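Side-chain contacts in homoserine dehydrogenase (Staphylococcus aureus M1064, PDB 4PG7), which catalyses the nicotinamide-cofactor-dependent interconversion of homoserine and aspartate semialdehyde in the aspartic acid pathway: residues L253-V258 with V437-P442; I41-R46 with P72-Q77; L134-A139 with L146-S151. All blocks are in the same frame, centred on the assembly; numbering follows the deposited sequence.

Interaction 1. Residues L253-V258 with V437-P442; sequences LTDINV and VDKVYP. With LYS (lysine), chain K.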
# COMPACT_ATOMS: atom_id res chain seq x y z
N LEU A 253 -7.80 -29.62 5.10
CA LEU A 253 -9.08 -29.01 5.34
C LEU A 253 -9.43 -29.02 6.82
O LEU A 253 -10.02 -28.07 7.33
CB LEU A 253 -10.12 -29.71 4.47
CG LEU A 253 -11.49 -29.07 4.38
CD1 LEU A 253 -11.40 -27.64 3.90
CD2 LEU A 253 -12.38 -29.94 3.47
N THR A 254 -9.01 -30.07 7.53
CA THR A 254 -9.18 -30.11 8.96
C THR A 254 -8.45 -28.95 9.64
O THR A 254 -8.99 -28.33 10.56
CB THR A 254 -8.73 -31.46 9.51
OG1 THR A 254 -9.46 -32.50 8.85
CG2 THR A 254 -8.97 -31.56 10.98
N ASP A 255 -7.22 -28.64 9.21
CA ASP A 255 -6.47 -27.52 9.80
C ASP A 255 -7.26 -26.25 9.59
O ASP A 255 -7.44 -25.49 10.51
CB ASP A 255 -5.09 -27.36 9.18
CG ASP A 255 -4.18 -28.51 9.49
OD1 ASP A 255 -4.05 -28.87 10.67
OD2 ASP A 255 -3.59 -29.07 8.54
N ILE A 256 -7.73 -26.06 8.37
CA ILE A 256 -8.49 -24.89 8.01
C ILE A 256 -9.77 -24.74 8.82
O ILE A 256 -10.08 -23.65 9.31
CB ILE A 256 -8.79 -24.89 6.50
CG1 ILE A 256 -7.51 -24.50 5.77
CG2 ILE A 256 -9.91 -23.92 6.17
CD1 ILE A 256 -7.56 -24.73 4.30
N ASN A 257 -10.52 -25.83 8.97
CA ASN A 257 -11.80 -25.77 9.69
C ASN A 257 -11.65 -25.64 11.22
O ASN A 257 -12.43 -24.94 11.88
CB ASN A 257 -12.68 -26.96 9.31
CG ASN A 257 -13.16 -26.87 7.86
OD1 ASN A 257 -13.18 -25.80 7.29
ND2 ASN A 257 -13.54 -27.99 7.28
N VAL A 258 -10.61 -26.27 11.77
CA VAL A 258 -10.32 -26.10 13.17
C VAL A 258 -9.83 -24.65 13.43
O VAL A 258 -10.28 -23.98 14.35
CB VAL A 258 -9.26 -27.12 13.63
CG1 VAL A 258 -8.81 -26.84 15.05
CG2 VAL A 258 -9.82 -28.53 13.55
N VAL A 437 3.09 -34.88 18.71
CA VAL A 437 2.79 -33.61 18.11
C VAL A 437 2.81 -33.79 16.60
O VAL A 437 3.84 -34.10 16.04
CB VAL A 437 3.83 -32.53 18.52
CG1 VAL A 437 3.57 -31.23 17.78
CG2 VAL A 437 3.77 -32.30 20.03
N ASP A 438 1.68 -33.58 15.94
CA ASP A 438 1.62 -33.72 14.50
C ASP A 438 2.36 -32.56 13.88
O ASP A 438 3.26 -32.74 13.08
CB ASP A 438 0.17 -33.72 14.03
CG ASP A 438 0.03 -33.80 12.50
OD1 ASP A 438 0.92 -34.33 11.82
OD2 ASP A 438 -0.99 -33.34 11.98
N LYS A 439 1.99 -31.34 14.29
CA LYS A 439 2.67 -30.18 13.80
C LYS A 439 2.31 -28.95 14.60
O LYS A 439 1.37 -28.95 15.39
CB LYS A 439 2.28 -29.95 12.36
CG LYS A 439 0.82 -29.68 12.16
CD LYS A 439 0.46 -29.97 10.71
CE LYS A 439 -1.03 -29.83 10.46
NZ LYS A 439 -1.32 -30.27 9.06
N VAL A 440 3.07 -27.90 14.35
CA VAL A 440 2.92 -26.63 15.02
C VAL A 440 2.99 -25.57 13.94
O VAL A 440 3.92 -25.55 13.13
CB VAL A 440 4.04 -26.39 16.06
CG1 VAL A 440 3.93 -25.02 16.70
CG2 VAL A 440 4.01 -27.46 17.14
N TYR A 441 1.99 -24.69 13.93
CA TYR A 441 2.01 -23.51 13.07
C TYR A 441 2.07 -22.27 13.96
O TYR A 441 1.45 -22.24 15.02
CB TYR A 441 0.76 -23.43 12.23
CG TYR A 441 0.51 -24.53 11.22
CD1 TYR A 441 1.54 -25.30 10.71
CD2 TYR A 441 -0.76 -24.73 10.72
CE1 TYR A 441 1.28 -26.28 9.76
CE2 TYR A 441 -1.02 -25.71 9.77
CZ TYR A 441 0.01 -26.46 9.28
OH TYR A 441 -0.26 -27.42 8.31
N PRO A 442 2.79 -21.23 13.52
CA PRO A 442 2.70 -19.95 14.25
C PRO A 442 1.33 -19.35 14.11
O PRO A 442 0.59 -19.68 13.17
CB PRO A 442 3.75 -19.05 13.57
CG PRO A 442 4.06 -19.70 12.29
CD PRO A 442 3.72 -21.16 12.38
N LYS K . -1.53 -34.43 6.98
CA LYS K . -0.07 -34.19 7.25
C LYS K . 0.35 -34.66 8.64
O LYS K . 1.31 -34.12 9.23
CB LYS K . 0.26 -32.70 7.09
CG LYS K . 1.74 -32.41 7.00
CD LYS K . 2.18 -31.33 7.97
CE LYS K . 3.69 -31.19 7.92
NZ LYS K . 4.22 -30.16 8.85
OXT LYS K . -0.24 -35.60 9.19

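Interaction 2. Residues I41-R46 with P72-Q77; sequences IIEENR and PLNISQ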
# COMPACT_ATOMS: atom_id res chain seq x y z
N ILE A 41 7.28 -1.57 -26.14
CA ILE A 41 7.01 -0.33 -25.40
C ILE A 41 7.92 0.80 -25.87
O ILE A 41 7.46 1.93 -26.04
CB ILE A 41 7.15 -0.53 -23.89
CG1 ILE A 41 6.02 -1.42 -23.36
CG2 ILE A 41 7.13 0.82 -23.17
CD1 ILE A 41 6.22 -1.90 -21.94
N ILE A 42 9.20 0.51 -26.06
CA ILE A 42 10.13 1.51 -26.59
C ILE A 42 9.72 1.95 -28.00
O ILE A 42 9.68 3.15 -28.29
CB ILE A 42 11.59 1.01 -26.59
CG1 ILE A 42 12.08 0.88 -25.14
CG2 ILE A 42 12.49 1.95 -27.39
CD1 ILE A 42 13.28 -0.03 -24.99
N GLU A 43 9.41 1.00 -28.88
CA GLU A 43 8.97 1.34 -30.24
C GLU A 43 7.78 2.29 -30.23
O GLU A 43 7.81 3.35 -30.85
CB GLU A 43 8.58 0.09 -31.02
CG GLU A 43 9.76 -0.70 -31.55
CD GLU A 43 9.34 -1.96 -32.27
OE1 GLU A 43 8.12 -2.19 -32.42
OE2 GLU A 43 10.23 -2.74 -32.68
N GLU A 44 6.73 1.88 -29.52
CA GLU A 44 5.47 2.63 -29.46
C GLU A 44 5.61 4.02 -28.83
O GLU A 44 4.81 4.90 -29.13
CB GLU A 44 4.42 1.79 -28.73
CG GLU A 44 3.92 0.65 -29.60
CD GLU A 44 3.13 -0.39 -28.84
OE1 GLU A 44 2.87 -0.20 -27.62
OE2 GLU A 44 2.75 -1.40 -29.47
N ASN A 45 6.62 4.22 -28.00
CA ASN A 45 6.83 5.50 -27.33
C ASN A 45 8.05 6.26 -27.78
O ASN A 45 8.39 7.29 -27.19
CB ASN A 45 6.92 5.26 -25.82
CG ASN A 45 5.60 4.85 -25.24
OD1 ASN A 45 4.73 5.69 -25.01
ND2 ASN A 45 5.42 3.55 -25.02
N ARG A 46 8.71 5.79 -28.83
CA ARG A 46 9.99 6.36 -29.25
C ARG A 46 9.87 7.82 -29.64
O ARG A 46 10.63 8.66 -29.16
CB ARG A 46 10.60 5.56 -30.40
CG ARG A 46 12.06 5.92 -30.66
CD ARG A 46 12.71 4.96 -31.65
NE ARG A 46 14.07 5.38 -31.99
CZ ARG A 46 14.84 4.79 -32.90
NH1 ARG A 46 14.41 3.72 -33.57
NH2 ARG A 46 16.06 5.26 -33.13
N PRO A 72 8.93 -12.61 -34.46
CA PRO A 72 8.08 -11.70 -35.22
C PRO A 72 8.91 -10.70 -36.06
O PRO A 72 10.12 -10.52 -35.82
CB PRO A 72 7.23 -11.00 -34.15
CG PRO A 72 7.41 -11.79 -32.90
CD PRO A 72 8.74 -12.47 -33.00
N LEU A 73 8.26 -10.08 -37.02
CA LEU A 73 8.91 -9.20 -37.98
C LEU A 73 9.62 -8.00 -37.33
O LEU A 73 10.70 -7.58 -37.78
CB LEU A 73 7.86 -8.69 -38.97
CG LEU A 73 8.34 -7.83 -40.13
CD1 LEU A 73 9.32 -8.60 -41.00
CD2 LEU A 73 7.13 -7.35 -40.93
N ASN A 74 9.02 -7.46 -36.28
CA ASN A 74 9.55 -6.25 -35.67
C ASN A 74 10.96 -6.54 -35.12
O ASN A 74 11.87 -5.72 -35.26
CB ASN A 74 8.59 -5.70 -34.60
CG ASN A 74 8.67 -6.47 -33.28
OD1 ASN A 74 8.49 -7.69 -33.23
ND2 ASN A 74 8.96 -5.75 -32.21
N ILE A 75 11.15 -7.76 -34.61
CA ILE A 75 12.42 -8.16 -34.01
C ILE A 75 13.53 -8.24 -35.04
O ILE A 75 14.66 -7.86 -34.74
CB ILE A 75 12.35 -9.51 -33.26
CG1 ILE A 75 11.29 -9.48 -32.16
CG2 ILE A 75 13.72 -9.86 -32.67
CD1 ILE A 75 11.45 -8.37 -31.13
N SER A 76 13.21 -8.70 -36.25
CA SER A 76 14.22 -8.80 -37.29
C SER A 76 14.83 -7.44 -37.67
O SER A 76 15.82 -7.42 -38.39
CB SER A 76 13.66 -9.50 -38.54
OG SER A 76 12.70 -8.70 -39.23
N GLN A 77 14.29 -6.33 -37.18
CA GLN A 77 14.87 -5.01 -37.48
C GLN A 77 16.10 -4.74 -36.60
O GLN A 77 16.91 -3.88 -36.91
CB GLN A 77 13.83 -3.90 -37.24

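Interaction 3. Residues L134-A139 with L146-S151; sequences LLEDLA and LKFEAS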
# COMPACT_ATOMS: atom_id res chain seq x y z
N LEU A 134 26.05 -6.38 -3.90
CA LEU A 134 27.32 -6.28 -4.60
C LEU A 134 27.17 -5.45 -5.88
O LEU A 134 28.09 -4.71 -6.23
CB LEU A 134 27.93 -7.67 -4.86
CG LEU A 134 27.49 -8.52 -6.06
CD1 LEU A 134 28.23 -8.16 -7.36
CD2 LEU A 134 27.75 -9.98 -5.73
N LEU A 135 26.03 -5.55 -6.57
CA LEU A 135 25.82 -4.74 -7.77
C LEU A 135 25.59 -3.26 -7.44
O LEU A 135 26.12 -2.38 -8.12
CB LEU A 135 24.67 -5.30 -8.63
CG LEU A 135 24.96 -6.66 -9.28
CD1 LEU A 135 23.71 -7.30 -9.84
CD2 LEU A 135 26.01 -6.52 -10.38
N GLU A 136 24.80 -2.98 -6.40
CA GLU A 136 24.58 -1.60 -5.97
C GLU A 136 25.91 -0.89 -5.59
O GLU A 136 26.10 0.27 -5.95
CB GLU A 136 23.60 -1.54 -4.80
CG GLU A 136 22.15 -1.69 -5.24
CD GLU A 136 21.17 -1.32 -4.14
OE1 GLU A 136 21.10 -2.06 -3.12
OE2 GLU A 136 20.46 -0.30 -4.33
N ASP A 137 26.80 -1.60 -4.89
CA ASP A 137 28.08 -1.03 -4.45
C ASP A 137 28.98 -0.78 -5.66
O ASP A 137 29.66 0.25 -5.75
CB ASP A 137 28.84 -1.99 -3.52
CG ASP A 137 28.18 -2.17 -2.16
OD1 ASP A 137 27.27 -1.39 -1.80
OD2 ASP A 137 28.58 -3.11 -1.45
N LEU A 138 28.99 -1.74 -6.57
CA LEU A 138 29.82 -1.67 -7.76
C LEU A 138 29.35 -0.52 -8.65
O LEU A 138 30.17 0.20 -9.23
CB LEU A 138 29.78 -3.01 -8.50
CG LEU A 138 30.88 -3.34 -9.50
CD1 LEU A 138 32.28 -3.20 -8.92
CD2 LEU A 138 30.66 -4.75 -10.02
N ALA A 139 28.04 -0.32 -8.72
CA ALA A 139 27.47 0.81 -9.46
C ALA A 139 27.90 2.16 -8.87
O ALA A 139 28.42 3.02 -9.60
CB ALA A 139 25.96 0.71 -9.49
N LEU A 146 22.26 1.53 -10.93
CA LEU A 146 21.74 0.17 -10.99
C LEU A 146 20.28 0.28 -10.60
O LEU A 146 19.99 0.74 -9.50
CB LEU A 146 22.47 -0.75 -10.02
CG LEU A 146 21.86 -2.15 -10.01
CD1 LEU A 146 22.31 -2.94 -11.23
CD2 LEU A 146 22.24 -2.89 -8.73
N LYS A 147 19.39 -0.12 -11.50
CA LYS A 147 17.95 -0.07 -11.25
C LYS A 147 17.38 -1.48 -11.32
O LYS A 147 17.54 -2.18 -12.33
CB LYS A 147 17.27 0.79 -12.30
CG LYS A 147 17.78 2.21 -12.38
CD LYS A 147 17.16 3.09 -11.32
CE LYS A 147 17.93 4.40 -11.22
NZ LYS A 147 17.12 5.50 -10.63
N PHE A 148 16.73 -1.91 -10.24
CA PHE A 148 16.16 -3.26 -10.19
C PHE A 148 14.68 -3.31 -9.85
O PHE A 148 14.16 -4.39 -9.53
CB PHE A 148 16.98 -4.14 -9.25
CG PHE A 148 17.13 -3.58 -7.85
CD1 PHE A 148 16.20 -3.87 -6.85
CD2 PHE A 148 18.23 -2.79 -7.52
CE1 PHE A 148 16.36 -3.37 -5.55
CE2 PHE A 148 18.39 -2.29 -6.24
CZ PHE A 148 17.45 -2.58 -5.25
N GLU A 149 13.99 -2.17 -9.94
CA GLU A 149 12.53 -2.09 -9.71
C GLU A 149 11.76 -3.22 -10.38
O GLU A 149 10.91 -3.85 -9.76
CB GLU A 149 11.97 -0.74 -10.20
N ALA A 150 12.06 -3.49 -11.65
CA ALA A 150 11.36 -4.53 -12.39
C ALA A 150 11.62 -5.92 -11.82
O ALA A 150 10.80 -6.82 -11.97
CB ALA A 150 11.74 -4.49 -13.87
N SER A 151 12.76 -6.09 -11.16
CA SER A 151 13.12 -7.35 -10.53
C SER A 151 12.20 -7.74 -9.35
O SER A 151 12.16 -8.91 -8.96
CB SER A 151 14.59 -7.29 -10.08
OG SER A 151 15.26 -8.49 -10.35

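Interaction 1. Residues L253-V258 with V437-P442
The carboxylate of Asp-255 meets the ammonium of Lys-439 on the syn side of OD2, with the nitrogen 24° out of the carboxylate plane, while the ring of Tyr-441 brings its hydroxyl up beside the same group, its OH 3.7 Å from Asp-255 OD2. Asp-255 CG stands oblique to that ring; Phe-378, Val-251, Pro-285 and Leu-287 touch the tyrosine side chain. The ion pair itself is short, 2.6 Å from Lys-439 NZ to Asp-255 OD2, and the two side chains approach from opposite directions, joining the start of helix 253-262 to strand 436-444 of the C-terminal domain beside the bound lysine. NZ also donates to a hydroxyl two residues further along its own strand, 3.1 Å from Lys-439 NZ to Tyr-441 OH. Asp-255 is held at both oxygens: OD2 additionally bonds the backbone N of Thr-252, and OD1 bonds the hydroxyl of Tyr-410.

Lys-439 has CG wedged between its backbone N and carbonyl carbon (chi1 62°) and runs extended from there, which lays its aliphatic arm along the ligand; CD of Lys-439 is 3.5 Å from the ligand CD. Asp-438 and Lys-439, both opposite Val-380, form a classic beta bulge, which probably helps two consecutive residues reach one lysine pocket.

The salt bridge probably offsets the Lys-439 charge in this buried place, while its CD packs on the ligand chain.

Interaction 2. Residues I41-R46 with P72-Q77
OE2 of Glu-43 is gripped from two quarters: Asn-74 reaches it with its amide ND2, and Tyr-78, just beyond the second segment, bonds it through its hydroxyl. The amide bond is weak and long, 3.3 Å from Asn-74 ND2 to Glu-43 OE2, with an N-H...O angle of 158°. Glu-43 stretches out from the helix with its chain extended beyond CG, and its carboxylate stands nearly perpendicular to the Asn-74 amide, the planes 86° apart. The other oxygen is less well placed, with Glu-43 OE1 3.7 Å from Asn-74 ND2. On the loop side, CG of Asn-74 sits between its backbone N and carbonyl carbon (chi1 78°), which brings ND2 within bonding distance of the glutamate.

Each segment is braced internally by a stronger side-chain bond. Asn-45 folds back on its own helix, donating from ND2 to the carbonyl O of Ile-41 over 2.8 Å, and Ser-76 OG donates to Leu-73 O over 2.7 Å. Other faces of helix 33-53 are engaged too: Arg-46 and Ile-42 meet strand 55-63, and Asn-45 touches His-351 of the second subunit.

The helix begins at a glycine-rich turn consistent with a Rossmann-type nucleotide-binding motif in the NAD-binding domain, and the contact ties its surface to the loop between strands 55-63 and 80-81. With one weak amide bond and a tyrosine hydroxyl on a single carboxylate oxygen, in partly exposed surroundings, the link is polar and probably modest in strength; solvent could probably compete with the weak amide bond.

Interaction 3. Residues L134-A139 with L146-S151
Leu-146 packs against Leu-135 and Ala-139 inside a beta-alpha-beta crossover, in which helix 129-141 connects strand 119-122 to strand 146-147, the outermost strand on that side of the parallel, Rossmann-type sheet. This is the tight half of the contact. Leu-146 has CG anti to its backbone N (chi1 176°), and this sends CD2 against the helix surface, where it presses on Leu-135 CB at 3.4 Å, closer than carbons usually come. The same methyl lies 3.5 Å from the backbone N of Glu-136 and 3.7 Å from Glu-136 CG. One helical turn along, the methyl of Ala-139 rests on the root of the leucine, with Ala-139 CB 3.8 Å from Leu-146 CB. Leu-114 of helix 106-115 touches both Leu-135 and Ala-139, and Val-120 touches Leu-146, extending the apolar layer between sheet and helices.

The other half is more open and mixed: a carboxylate against a ring edge, both residues partly exposed. Glu-136 runs extended across Phe-148 at about a right angle, and its carboxylate stands almost perpendicular to the ring, the planes 89° apart. Glu-136 OE1 is hydrogen-bonded to the hydroxyl of Tyr-231. With OE2 in the ring plane at the edge, the charge probably faces the slightly positive C-H rim, Glu-136 OE2 lying 3.4 Å from Phe-148 CE2.

Overall arrangement
From the N terminus, interaction 2 comes first, closing a loop of 25 residues that contains strand 55-63. Interaction 3 follows with a tight closure of six residues at the end of helix 129-141, and interaction 1 spans 178 residues. The three are in series; none nests in or crosses another. Interactions 2 and 3 both lie in the NAD-binding domain, their centres about 26 Å apart, and helix 323-339, from within the span closed by interaction 1, touches a segment of each. Interaction 1 lies on the opposite side of the chain's centre, its own centre about 52 Å from that of interaction 2, and joins the C-terminal domain to helix 253-262.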